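Local coordinates for cupin 2, conserved barrel domain protein (Shewanella frigidimarina NCIMB 400, PDB 3D82) that binds a nickel ion within a small cupin barrel, its biological role being unknown, at residues 34-39 and 94-99. Sequence-based numbering, arbitrary orientation.
Sequences KLVKVE and CKIMII
V36 and I96 bond to each other twice through their backbones, as do K34 with I98 and V38 with C94, giving six hydrogen bonds that join the two strands antiparallel. The straightest runs from I96 N to V36 O (2.9 Å, 178° at the hydrogen). The intervening pairs L35–M97 and K37–K95 are non-hydrogen-bonded, and at the first of them M97 CA adds a CA-H...O contact to K34 O at 3.2 Å. The extended chains of K37 and K95 run alongside each other, and both ammonium groups donate to one water, which lies 3.0 Å from K37 NZ and equally far from K95 NZ. Each ammonium has a further anchor: K37 NZ bonds to the carbonyls of F13 and F16, and K95 NZ pairs with E58, which probably eases the repulsion between the like charges.

On the same face, the L35 methyl CD2 lies 3.8 Å from M97 CB, and the selenomethionine chain leads away past it to pack on I55 of its own chain and on I55 of the second subunit. Helix 9-14 packs against L35, K95 and M97 here. The face of V36, V38, C94, I96 and I98 is largely apolar. With chi1 at 67°, I96 holds CG1 between its backbone N and carbonyl carbon, directing that branch across to V36 CB (3.7 Å) and bringing CD1 near V38 CG1. V36 CG2 meets I98 CD1 at 3.7 Å, and V38 CG2 rests against C94 CB. Cutting I96 back to an alanine is likely to leave V36 CB and V38 CG1 without their common neighbour and to open a gap beside F54. The paired strands are the second and middle strands of the five-stranded antiparallel sheet of the cupin beta-barrel, and the face of V36, I96 and I98, where I98 touches the nickel ligand E52, belongs to the barrel interior.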
loop_
_atom_site.group_PDB
_atom_site.type_symbol
_atom_site.label_atom_id
_atom_site.label_comp_id
_atom_site.label_asym_id
_atom_site.label_seq_id
_atom_site.Cartn_x
_atom_site.Cartn_y
_atom_site.Cartn_z
ATOM N N LYS D 34 2.727 -8.041 1.805
ATOM C CA LYS D 34 2.206 -9.301 2.338
ATOM C C LYS D 34 0.784 -9.122 2.811
ATOM O O LYS D 34 0.501 -8.176 3.536
ATOM C CB LYS D 34 3.086 -9.752 3.516
ATOM C CG LYS D 34 4.479 -10.217 3.087
ATOM C CD LYS D 34 5.606 -9.797 4.011
ATOM C CE LYS D 34 5.776 -10.586 5.256
ATOM N NZ LYS D 34 6.938 -9.992 6.057
ATOM N N LEU D 35 -0.074 -10.070 2.454
ATOM C CA LEU D 35 -1.470 -10.077 2.889
ATOM C C LEU D 35 -1.607 -11.026 4.050
ATOM O O LEU D 35 -0.993 -12.097 4.053
ATOM C CB LEU D 35 -2.410 -10.490 1.760
ATOM C CG LEU D 35 -2.486 -9.555 0.553
ATOM C CD1 LEU D 35 -3.612 -10.050 -0.334
ATOM C CD2 LEU D 35 -2.687 -8.084 0.916
ATOM N N VAL D 36 -2.410 -10.637 5.034
ATOM C CA VAL D 36 -2.647 -11.459 6.217
ATOM C C VAL D 36 -4.131 -11.363 6.630
ATOM O O VAL D 36 -4.764 -10.310 6.464
ATOM C CB VAL D 36 -1.761 -10.990 7.434
ATOM C CG1 VAL D 36 -1.460 -12.152 8.373
ATOM C CG2 VAL D 36 -0.424 -10.339 6.993
ATOM N N LYS D 37 -4.674 -12.475 7.125
ATOM C CA LYS D 37 -5.989 -12.521 7.749
ATOM C C LYS D 37 -5.697 -12.696 9.241
ATOM O O LYS D 37 -4.925 -13.583 9.612
ATOM C CB LYS D 37 -6.847 -13.658 7.186
ATOM C CG LYS D 37 -7.345 -13.350 5.783
ATOM C CD LYS D 37 -8.145 -14.478 5.183
ATOM C CE LYS D 37 -8.660 -14.081 3.809
ATOM N NZ LYS D 37 -9.635 -15.098 3.258
ATOM N N VAL D 38 -6.252 -11.822 10.089
ATOM C CA VAL D 38 -5.990 -11.859 11.536
ATOM C C VAL D 38 -7.279 -11.827 12.363
ATOM O O VAL D 38 -8.269 -11.232 11.953
ATOM C CB VAL D 38 -5.029 -10.714 11.956
ATOM C CG1 VAL D 38 -3.692 -10.839 11.218
ATOM C CG2 VAL D 38 -5.633 -9.325 11.705
ATOM N N GLU D 39 -7.264 -12.515 13.503
ATOM C CA GLU D 39 -8.388 -12.513 14.448
ATOM C C GLU D 39 -7.843 -12.876 15.832
ATOM O O GLU D 39 -7.008 -13.760 15.943
ATOM C CB GLU D 39 -9.495 -13.480 14.016
ATOM C CG GLU D 39 -10.770 -13.321 14.855
ATOM C CD GLU D 39 -11.962 -14.117 14.350
ATOM O OE1 GLU D 39 -11.976 -14.547 13.178
ATOM O OE2 GLU D 39 -12.907 -14.293 15.146
ATOM N N CYS D 94 -9.977 -9.722 10.290
ATOM C CA CYS D 94 -9.518 -8.484 9.679
ATOM C C CYS D 94 -8.523 -8.807 8.564
ATOM O O CYS D 94 -7.649 -9.649 8.750
ATOM C CB CYS D 94 -8.893 -7.621 10.752
ATOM S SG CYS D 94 -8.375 -6.029 10.167
ATOM N N LYS D 95 -8.673 -8.148 7.414
ATOM C CA LYS D 95 -7.818 -8.356 6.250
ATOM C C LYS D 95 -6.853 -7.197 6.185
ATOM O O LYS D 95 -7.283 -6.032 6.066
ATOM C CB LYS D 95 -8.653 -8.445 4.965
ATOM C CG LYS D 95 -9.528 -9.691 4.911
ATOM C CD LYS D 95 -10.414 -9.738 3.664
ATOM C CE LYS D 95 -11.486 -10.824 3.800
ATOM N NZ LYS D 95 -12.420 -10.823 2.653
ATOM N N ILE D 96 -5.554 -7.512 6.279
ATOM C CA ILE D 96 -4.495 -6.511 6.281
ATOM C C ILE D 96 -3.409 -6.768 5.262
ATOM O O ILE D 96 -3.275 -7.877 4.727
ATOM C CB ILE D 96 -3.839 -6.367 7.686
ATOM C CG1 ILE D 96 -3.056 -7.633 8.111
ATOM C CG2 ILE D 96 -4.914 -6.046 8.713
ATOM C CD1 ILE D 96 -2.227 -7.486 9.399
HETATM N N MSE D 97 -2.657 -5.701 5.006
HETATM C CA MSE D 97 -1.483 -5.737 4.179
HETATM C C MSE D 97 -0.336 -5.145 4.997
HETATM O O MSE D 97 -0.497 -4.101 5.626
HETATM C CB MSE D 97 -1.651 -4.979 2.850
HETATM C CG MSE D 97 -0.409 -5.127 1.973
HETATM SE SE MSE D 97 -0.682 -4.796 0.117
HETATM C CE MSE D 97 -0.864 -2.915 0.252
ATOM N N ILE D 98 0.785 -5.855 5.011
ATOM C CA ILE D 98 2.013 -5.432 5.688
ATOM C C ILE D 98 3.081 -5.222 4.631
ATOM O O ILE D 98 3.183 -6.017 3.691
ATOM C CB ILE D 98 2.516 -6.467 6.704
ATOM C CG1 ILE D 98 1.543 -6.619 7.865
ATOM C CG2 ILE D 98 3.873 -6.070 7.293
ATOM C CD1 ILE D 98 1.857 -7.916 8.696
ATOM N N ILE D 99 3.850 -4.139 4.782
ATOM C CA ILE D 99 4.938 -3.812 3.877
ATOM C C ILE D 99 6.174 -3.601 4.736
ATOM O O ILE D 99 6.147 -2.823 5.706
ATOM C CB ILE D 99 4.661 -2.552 3.019
ATOM C CG1 ILE D 99 3.276 -2.614 2.342
ATOM C CG2 ILE D 99 5.777 -2.389 1.949
ATOM C CD1 ILE D 99 2.872 -1.313 1.642
HETATM O O HOH W 1 -11.274 -13.384 1.474
#